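Local coordinates for protein endoglucanase (Clostridium thermocellum, PDB 2YIK) that probably hydrolyses beta-1,4-glucosidic bonds within cellulose chains, as a cellulase of glycoside hydrolase family 9, at residues A[209-220]-A[254-264]; A[397-408]-A[504-515]. One frame throughout, in Å; residues are numbered along the deposited sequence.

Contact 1: residues A[209-220]-A[254-264]; sequences ITKEKPGTDIIS and FAEKNPKGVVQ
The Phe254 ring turns its edge to the backbone of Thr210 and Lys211: Thr210 C lies in the ring plane, 3.6 Å from CZ, with Lys211 N close beside it. The side-chain amide of Asn258, the first residue past the helix and one turn after Phe254, lies over one face of the ring. Ile209 CG2 and Ile219 CG1 approach obliquely, each 3.8 Å from the nearest ring carbon of Phe254 (CE1 and CD1 respectively). The second flat group is the Asp217 carboxylate. Its CG sits between backbone N and carbonyl carbon (chi1 60°), which brings OD1 within 3.0 Å of Val263 N. That N-H arrives on the syn side, 31° out of the carboxylate plane. Asp217 OD2 bonds to Ser275 OG and, through a water, reaches Val263 O; the side chain also touches Asp281, a calcium ligand. These contacts join the start of helix 216-233 to the end of helix 238-257, consecutive helices of the (alpha/alpha)6 barrel expected for family 9. Gly215 takes the N-cap position. The next residue, Thr216, accepts through OG1 the N-H of Gly261, 3.1 Å from its N (angle 145°). Lys260 NZ bonds to Glu256 O (2.7 Å) and Asn258 O. Val263 CG2 packs tightly on Ile218 CD1, 3.4 Å away.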
# COMPACT_ATOMS: atom_id res chain seq x y z
N ILE A 209 14.70 9.16 8.50
CA ILE A 209 15.68 8.08 8.48
C ILE A 209 16.96 8.77 8.00
O ILE A 209 16.94 9.57 7.06
CB ILE A 209 15.33 6.92 7.52
CG1 ILE A 209 14.21 6.07 8.11
CG2 ILE A 209 16.55 6.02 7.31
CD1 ILE A 209 12.93 6.15 7.34
N THR A 210 18.05 8.42 8.64
CA THR A 210 19.36 8.99 8.39
C THR A 210 20.36 7.82 8.32
O THR A 210 20.03 6.70 8.70
CB THR A 210 19.65 9.95 9.57
OG1 THR A 210 19.37 11.29 9.18
CG2 THR A 210 21.04 9.81 10.08
N LYS A 211 21.57 8.07 7.83
CA LYS A 211 22.56 7.00 7.76
C LYS A 211 23.02 6.61 9.17
O LYS A 211 23.70 5.60 9.35
CB LYS A 211 23.78 7.44 6.95
CG LYS A 211 24.75 8.35 7.70
CD LYS A 211 25.77 8.98 6.76
CE LYS A 211 26.61 7.93 6.05
NZ LYS A 211 27.78 7.50 6.88
N GLU A 212 22.64 7.40 10.16
CA GLU A 212 23.04 7.15 11.54
C GLU A 212 22.31 6.00 12.25
O GLU A 212 22.77 5.53 13.29
CB GLU A 212 22.94 8.45 12.34
CG GLU A 212 23.80 9.55 11.71
CD GLU A 212 23.93 10.80 12.55
OE1 GLU A 212 23.16 10.97 13.52
OE2 GLU A 212 24.80 11.64 12.22
N LYS A 213 21.20 5.55 11.68
CA LYS A 213 20.45 4.44 12.26
C LYS A 213 19.69 3.76 11.11
O LYS A 213 19.13 4.43 10.26
CB LYS A 213 19.47 4.93 13.34
CG LYS A 213 19.05 3.85 14.33
CD LYS A 213 18.24 4.42 15.50
CE LYS A 213 17.95 3.37 16.57
NZ LYS A 213 17.05 3.88 17.65
N PRO A 214 19.68 2.42 11.08
CA PRO A 214 18.99 1.68 10.01
C PRO A 214 17.50 1.98 9.87
O PRO A 214 16.81 2.25 10.85
CB PRO A 214 19.23 0.21 10.38
CG PRO A 214 20.53 0.26 11.15
CD PRO A 214 20.33 1.48 12.02
N GLY A 215 17.03 1.94 8.63
CA GLY A 215 15.64 2.18 8.33
C GLY A 215 15.34 1.45 7.04
O GLY A 215 14.46 1.83 6.28
N THR A 216 16.10 0.38 6.82
CA THR A 216 16.02 -0.44 5.63
C THR A 216 14.63 -0.84 5.16
O THR A 216 14.34 -0.78 3.97
CB THR A 216 16.86 -1.71 5.82
OG1 THR A 216 18.06 -1.36 6.51
CG2 THR A 216 17.22 -2.33 4.46
N ASP A 217 13.77 -1.25 6.08
CA ASP A 217 12.43 -1.67 5.68
C ASP A 217 11.64 -0.54 5.02
O ASP A 217 11.12 -0.72 3.92
CB ASP A 217 11.67 -2.27 6.88
CG ASP A 217 11.51 -1.29 8.03
OD1 ASP A 217 12.41 -0.44 8.22
OD2 ASP A 217 10.49 -1.37 8.75
N ILE A 218 11.55 0.62 5.67
CA ILE A 218 10.80 1.74 5.10
C ILE A 218 11.47 2.32 3.85
O ILE A 218 10.79 2.67 2.89
CB ILE A 218 10.58 2.89 6.12
CG1 ILE A 218 9.58 2.47 7.20
CG2 ILE A 218 10.04 4.12 5.42
CD1 ILE A 218 10.17 1.54 8.21
N ILE A 219 12.79 2.42 3.86
CA ILE A 219 13.52 2.96 2.71
C ILE A 219 13.24 2.09 1.48
O ILE A 219 12.92 2.59 0.41
CB ILE A 219 15.07 3.01 2.96
CG1 ILE A 219 15.45 4.15 3.92
CG2 ILE A 219 15.79 3.33 1.67
CD1 ILE A 219 14.50 4.34 5.04
N SER A 220 13.34 0.77 1.66
CA SER A 220 13.09 -0.18 0.57
C SER A 220 11.63 -0.19 0.13
O SER A 220 11.35 -0.24 -1.06
CB SER A 220 13.51 -1.59 0.99
OG SER A 220 14.90 -1.65 1.24
N PHE A 254 20.79 3.73 -0.81
CA PHE A 254 20.94 4.14 0.57
C PHE A 254 20.69 2.91 1.45
O PHE A 254 21.42 2.65 2.40
CB PHE A 254 19.92 5.25 0.87
CG PHE A 254 19.88 5.70 2.31
CD1 PHE A 254 19.13 4.98 3.25
CD2 PHE A 254 20.57 6.83 2.73
CE1 PHE A 254 19.05 5.41 4.58
CE2 PHE A 254 20.50 7.27 4.07
CZ PHE A 254 19.73 6.55 5.00
N ALA A 255 19.65 2.14 1.13
CA ALA A 255 19.33 0.94 1.90
C ALA A 255 20.44 -0.09 1.76
O ALA A 255 20.85 -0.72 2.74
CB ALA A 255 17.99 0.34 1.43
N GLU A 256 20.94 -0.25 0.54
CA GLU A 256 22.00 -1.22 0.27
C GLU A 256 23.32 -0.89 0.98
O GLU A 256 23.90 -1.74 1.64
CB GLU A 256 22.26 -1.30 -1.23
CG GLU A 256 23.29 -2.34 -1.61
CD GLU A 256 23.60 -2.34 -3.09
OE1 GLU A 256 22.73 -1.95 -3.89
OE2 GLU A 256 24.72 -2.74 -3.46
N LYS A 257 23.76 0.35 0.83
CA LYS A 257 25.01 0.84 1.39
C LYS A 257 25.12 0.96 2.90
O LYS A 257 26.20 0.79 3.46
CB LYS A 257 25.34 2.20 0.77
CG LYS A 257 26.24 2.15 -0.45
CD LYS A 257 25.81 1.08 -1.45
CE LYS A 257 26.79 1.01 -2.63
NZ LYS A 257 26.87 2.33 -3.37
N ASN A 258 24.01 1.26 3.57
CA ASN A 258 24.04 1.44 5.01
C ASN A 258 23.66 0.21 5.83
O ASN A 258 23.05 -0.72 5.32
CB ASN A 258 23.15 2.64 5.37
CG ASN A 258 23.67 3.95 4.78
OD1 ASN A 258 22.95 4.66 4.06
ND2 ASN A 258 24.92 4.28 5.08
N PRO A 259 24.05 0.18 7.12
CA PRO A 259 23.72 -0.95 7.99
C PRO A 259 22.23 -1.31 7.94
O PRO A 259 21.37 -0.43 7.87
CB PRO A 259 24.17 -0.46 9.37
CG PRO A 259 25.42 0.32 9.01
CD PRO A 259 24.93 1.13 7.82
N LYS A 260 21.96 -2.60 7.99
CA LYS A 260 20.60 -3.12 7.90
C LYS A 260 19.82 -3.16 9.22
O LYS A 260 20.39 -3.39 10.29
CB LYS A 260 20.66 -4.53 7.30
CG LYS A 260 21.42 -4.61 5.97
CD LYS A 260 20.70 -3.84 4.86
CE LYS A 260 21.50 -3.84 3.55
NZ LYS A 260 22.77 -3.06 3.67
N GLY A 261 18.51 -2.94 9.13
CA GLY A 261 17.65 -2.98 10.29
C GLY A 261 16.30 -2.37 9.97
O GLY A 261 16.11 -1.81 8.89
N VAL A 262 15.35 -2.47 10.89
CA VAL A 262 14.04 -1.88 10.66
C VAL A 262 13.91 -0.62 11.51
O VAL A 262 14.59 -0.47 12.52
CB VAL A 262 12.89 -2.86 11.04
CG1 VAL A 262 13.01 -4.14 10.21
CG2 VAL A 262 12.92 -3.18 12.53
N VAL A 263 13.06 0.31 11.07
CA VAL A 263 12.86 1.52 11.85
C VAL A 263 12.24 1.05 13.18
O VAL A 263 11.29 0.26 13.20
CB VAL A 263 11.91 2.49 11.12
CG1 VAL A 263 11.48 3.61 12.06
CG2 VAL A 263 12.64 3.09 9.91
N GLN A 264 12.82 1.51 14.29
CA GLN A 264 12.37 1.13 15.62
C GLN A 264 11.14 1.89 16.11
O GLN A 264 10.90 3.02 15.69
CB GLN A 264 13.51 1.30 16.63
CG GLN A 264 14.73 0.45 16.33
CD GLN A 264 14.44 -1.04 16.49
OE1 GLN A 264 14.13 -1.51 17.59
NE2 GLN A 264 14.54 -1.79 15.39
O HOH W 1 16.67 1.21 13.22
O HOH W 2 20.20 -0.04 5.18
O HOH W 3 9.47 0.23 10.86

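Contact 2: residues A[397-408]-A[504-515]; sequences TAAQLIALVYDK and AFVGACAGLYRF
Thr397 OG1 and Phe505 N share a water: it donates to the hydroxyl oxygen of Thr397, 2.7 Å away, and weakly accepts from the Phe505 amide. The same OG1 is hydrogen-bonded to Ala393 O one turn earlier, so a polar atom buried at this end of the interface has two partners. Elsewhere the contact is mostly apolar. Leu404 is a knob among Ala508, Gly511, Leu512 and Phe515. With its CG anti to the carbonyl carbon (chi1 -62°), Leu404 CD1 reaches Leu512 CG at 3.9 Å, while the Leu404 and Phe515 side chains slide past each other in opposite directions, Leu404 CD2 lying 3.8 Å from Phe515 CD2. That ring directs its edge at the Leu404 carbonyl, Phe515 CE2 lying 3.7 Å from Leu404 O. In return Ala508 is a knob among Thr397, Gln400, Leu401 and Leu404. Leu401 divides its branches, CD2 on Ala504 CB (3.9 Å) and CD1 on the backbone of Gly507. At the far end the aliphatic chain of Lys408 covers one guanidinium face of Arg514; Lys408 forms a salt bridge with Glu140; Arg514 forms one with Asp412 and a hydrogen bond with Gln144. Small residues let the axes approach to 8.0 Å, crossing at 42°: knobs-into-holes packing consistent with the (alpha/alpha)6 barrel of family 9 cellulases.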
# COMPACT_ATOMS: atom_id res chain seq x y z
N THR A 397 -8.51 -9.93 0.57
CA THR A 397 -8.40 -9.28 -0.74
C THR A 397 -6.97 -9.33 -1.29
O THR A 397 -6.78 -9.30 -2.50
CB THR A 397 -8.93 -7.82 -0.70
OG1 THR A 397 -8.28 -7.08 0.34
CG2 THR A 397 -10.43 -7.82 -0.47
N ALA A 398 -5.98 -9.43 -0.40
CA ALA A 398 -4.58 -9.53 -0.83
C ALA A 398 -4.41 -10.90 -1.49
O ALA A 398 -3.71 -11.03 -2.49
CB ALA A 398 -3.65 -9.40 0.36
N ALA A 399 -5.04 -11.92 -0.91
CA ALA A 399 -4.97 -13.26 -1.48
C ALA A 399 -5.70 -13.25 -2.82
O ALA A 399 -5.27 -13.89 -3.78
CB ALA A 399 -5.63 -14.27 -0.54
N GLN A 400 -6.81 -12.52 -2.88
CA GLN A 400 -7.58 -12.40 -4.12
C GLN A 400 -6.69 -11.81 -5.21
O GLN A 400 -6.66 -12.29 -6.34
CB GLN A 400 -8.81 -11.51 -3.92
CG GLN A 400 -9.94 -12.12 -3.09
CD GLN A 400 -11.16 -11.21 -3.05
OE1 GLN A 400 -11.56 -10.65 -4.08
NE2 GLN A 400 -11.78 -11.08 -1.88
N LEU A 401 -5.98 -10.74 -4.86
CA LEU A 401 -5.09 -10.08 -5.81
C LEU A 401 -4.06 -11.07 -6.34
O LEU A 401 -3.90 -11.20 -7.55
CB LEU A 401 -4.38 -8.90 -5.15
CG LEU A 401 -3.36 -8.16 -6.02
CD1 LEU A 401 -4.05 -7.59 -7.25
CD2 LEU A 401 -2.71 -7.04 -5.21
N ILE A 402 -3.38 -11.77 -5.43
CA ILE A 402 -2.36 -12.74 -5.83
C ILE A 402 -3.00 -13.81 -6.71
O ILE A 402 -2.40 -14.25 -7.69
CB ILE A 402 -1.70 -13.43 -4.61
CG1 ILE A 402 -0.98 -12.39 -3.75
CG2 ILE A 402 -0.74 -14.53 -5.08
CD1 ILE A 402 0.16 -11.72 -4.44
N ALA A 403 -4.21 -14.23 -6.36
CA ALA A 403 -4.90 -15.25 -7.14
C ALA A 403 -5.13 -14.80 -8.58
O ALA A 403 -4.92 -15.56 -9.53
CB ALA A 403 -6.23 -15.59 -6.48
N LEU A 404 -5.57 -13.55 -8.74
CA LEU A 404 -5.86 -12.98 -10.05
C LEU A 404 -4.59 -12.71 -10.86
O LEU A 404 -4.59 -12.83 -12.08
CB LEU A 404 -6.69 -11.71 -9.87
CG LEU A 404 -8.03 -12.04 -9.20
CD1 LEU A 404 -8.61 -10.82 -8.50
CD2 LEU A 404 -9.00 -12.58 -10.25
N VAL A 405 -3.51 -12.34 -10.18
CA VAL A 405 -2.24 -12.10 -10.85
C VAL A 405 -1.66 -13.43 -11.36
O VAL A 405 -1.11 -13.50 -12.46
CB VAL A 405 -1.22 -11.42 -9.88
CG1 VAL A 405 0.20 -11.53 -10.44
CG2 VAL A 405 -1.60 -9.96 -9.69
N TYR A 406 -1.81 -14.49 -10.57
CA TYR A 406 -1.32 -15.80 -10.97
C TYR A 406 -2.03 -16.28 -12.23
O TYR A 406 -1.39 -16.75 -13.18
CB TYR A 406 -1.54 -16.84 -9.86
CG TYR A 406 -0.98 -18.21 -10.18
CD1 TYR A 406 -1.72 -19.12 -10.93
CD2 TYR A 406 0.28 -18.58 -9.74
CE1 TYR A 406 -1.21 -20.38 -11.24
CE2 TYR A 406 0.81 -19.84 -10.04
CZ TYR A 406 0.06 -20.73 -10.78
OH TYR A 406 0.55 -21.99 -11.06
N ASP A 407 -3.36 -16.15 -12.25
CA ASP A 407 -4.12 -16.58 -13.42
C ASP A 407 -3.79 -15.74 -14.65
O ASP A 407 -3.74 -16.27 -15.76
CB ASP A 407 -5.63 -16.54 -13.13
CG ASP A 407 -6.10 -17.73 -12.30
OD1 ASP A 407 -5.26 -18.60 -11.98
OD2 ASP A 407 -7.30 -17.80 -11.96
N LYS A 408 -3.56 -14.45 -14.44
CA LYS A 408 -3.23 -13.59 -15.57
C LYS A 408 -1.96 -14.11 -16.24
O LYS A 408 -1.88 -14.18 -17.47
CB LYS A 408 -2.99 -12.15 -15.13
CG LYS A 408 -2.47 -11.27 -16.26
CD LYS A 408 -1.99 -9.91 -15.78
CE LYS A 408 -1.20 -9.20 -16.89
NZ LYS A 408 -0.56 -7.94 -16.41
N ALA A 504 -4.79 -3.70 -1.75
CA ALA A 504 -4.93 -4.85 -2.64
C ALA A 504 -6.36 -4.96 -3.16
O ALA A 504 -6.60 -5.51 -4.24
CB ALA A 504 -4.52 -6.15 -1.92
N PHE A 505 -7.30 -4.43 -2.39
CA PHE A 505 -8.71 -4.45 -2.75
C PHE A 505 -8.94 -3.77 -4.10
O PHE A 505 -9.74 -4.25 -4.91
CB PHE A 505 -9.52 -3.77 -1.62
CG PHE A 505 -10.96 -3.50 -1.96
CD1 PHE A 505 -11.78 -4.50 -2.49
CD2 PHE A 505 -11.52 -2.25 -1.70
CE1 PHE A 505 -13.13 -4.24 -2.78
CE2 PHE A 505 -12.86 -1.98 -1.97
CZ PHE A 505 -13.68 -2.98 -2.51
N VAL A 506 -8.23 -2.68 -4.36
CA VAL A 506 -8.39 -1.98 -5.63
C VAL A 506 -8.02 -2.92 -6.78
O VAL A 506 -8.79 -3.11 -7.72
CB VAL A 506 -7.50 -0.72 -5.70
CG1 VAL A 506 -7.58 -0.09 -7.10
CG2 VAL A 506 -7.93 0.27 -4.64
N GLY A 507 -6.83 -3.52 -6.68
CA GLY A 507 -6.36 -4.43 -7.71
C GLY A 507 -7.23 -5.65 -7.91
O GLY A 507 -7.40 -6.12 -9.04
N ALA A 508 -7.78 -6.18 -6.82
CA ALA A 508 -8.64 -7.37 -6.89
C ALA A 508 -9.89 -7.07 -7.71
O ALA A 508 -10.33 -7.89 -8.50
CB ALA A 508 -9.02 -7.83 -5.48
N CYS A 509 -10.47 -5.88 -7.50
CA CYS A 509 -11.65 -5.48 -8.25
C CYS A 509 -11.34 -5.44 -9.73
O CYS A 509 -12.11 -5.97 -10.54
CB CYS A 509 -12.12 -4.09 -7.80
SG CYS A 509 -12.82 -4.03 -6.13
N ALA A 510 -10.20 -4.83 -10.08
CA ALA A 510 -9.78 -4.74 -11.48
C ALA A 510 -9.55 -6.13 -12.05
O ALA A 510 -9.96 -6.42 -13.18
CB ALA A 510 -8.49 -3.92 -11.59
N GLY A 511 -8.89 -6.98 -11.27
CA GLY A 511 -8.61 -8.34 -11.71
C GLY A 511 -9.87 -9.15 -11.94
O GLY A 511 -9.94 -9.95 -12.88
N LEU A 512 -10.86 -8.97 -11.07
CA LEU A 512 -12.13 -9.69 -11.20
C LEU A 512 -12.88 -9.19 -12.43
O LEU A 512 -13.54 -9.96 -13.12
CB LEU A 512 -12.99 -9.49 -9.94
CG LEU A 512 -12.51 -10.31 -8.74
CD1 LEU A 512 -13.14 -9.79 -7.47
CD2 LEU A 512 -12.84 -11.78 -8.97
N TYR A 513 -12.78 -7.89 -12.69
CA TYR A 513 -13.46 -7.34 -13.85
C TYR A 513 -12.80 -7.90 -15.11
O TYR A 513 -13.46 -8.16 -16.12
CB TYR A 513 -13.35 -5.82 -13.87
CG TYR A 513 -14.13 -5.21 -15.01
CD1 TYR A 513 -15.52 -5.18 -14.99
CD2 TYR A 513 -13.47 -4.73 -16.14
CE1 TYR A 513 -16.25 -4.69 -16.08
CE2 TYR A 513 -14.18 -4.24 -17.23
CZ TYR A 513 -15.57 -4.22 -17.19
OH TYR A 513 -16.27 -3.73 -18.27
N ARG A 514 -11.49 -8.10 -15.03
CA ARG A 514 -10.74 -8.64 -16.15
C ARG A 514 -11.27 -9.99 -16.62
O ARG A 514 -11.44 -10.21 -17.82
CB ARG A 514 -9.27 -8.78 -15.77
CG ARG A 514 -8.38 -9.31 -16.88
CD ARG A 514 -6.93 -9.41 -16.43
NE ARG A 514 -6.02 -9.69 -17.54
CZ ARG A 514 -5.25 -8.78 -18.13
NH1 ARG A 514 -5.27 -7.52 -17.74
NH2 ARG A 514 -4.47 -9.14 -19.14
N PHE A 515 -11.53 -10.89 -15.68
CA PHE A 515 -11.99 -12.23 -16.03
C PHE A 515 -13.50 -12.44 -15.97
O PHE A 515 -14.02 -13.34 -16.63
CB PHE A 515 -11.34 -13.28 -15.11
CG PHE A 515 -9.84 -13.28 -15.14
CD1 PHE A 515 -9.15 -13.46 -16.34
CD2 PHE A 515 -9.10 -13.14 -13.97
CE1 PHE A 515 -7.76 -13.50 -16.36
CE2 PHE A 515 -7.71 -13.18 -13.98
CZ PHE A 515 -7.04 -13.36 -15.18
O HOH W 4 -6.64 -4.88 0.52

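Contacts 1 and 2 lie on opposite sides of the chain's centre, their own centres 32 Å apart and their nearest atoms about 16 Å apart. They share no helix. The 209-220/254-264 pair is partly buried and joins the start of one helix and the end of the next, with the loops beside them, so backbone N-H and carbonyl groups are met by side chains and bridging waters. The 397-408/504-515 pair is buried and joins helix segments with 95 residues between them. There the backbone polar groups are largely spent within each helix, and apolar interlocking dominates; charged chains gather only at one end. Neither contact forms an annotated site, although the Asp217 side chain of contact 1 lies about 5 Å from a bound calcium ion.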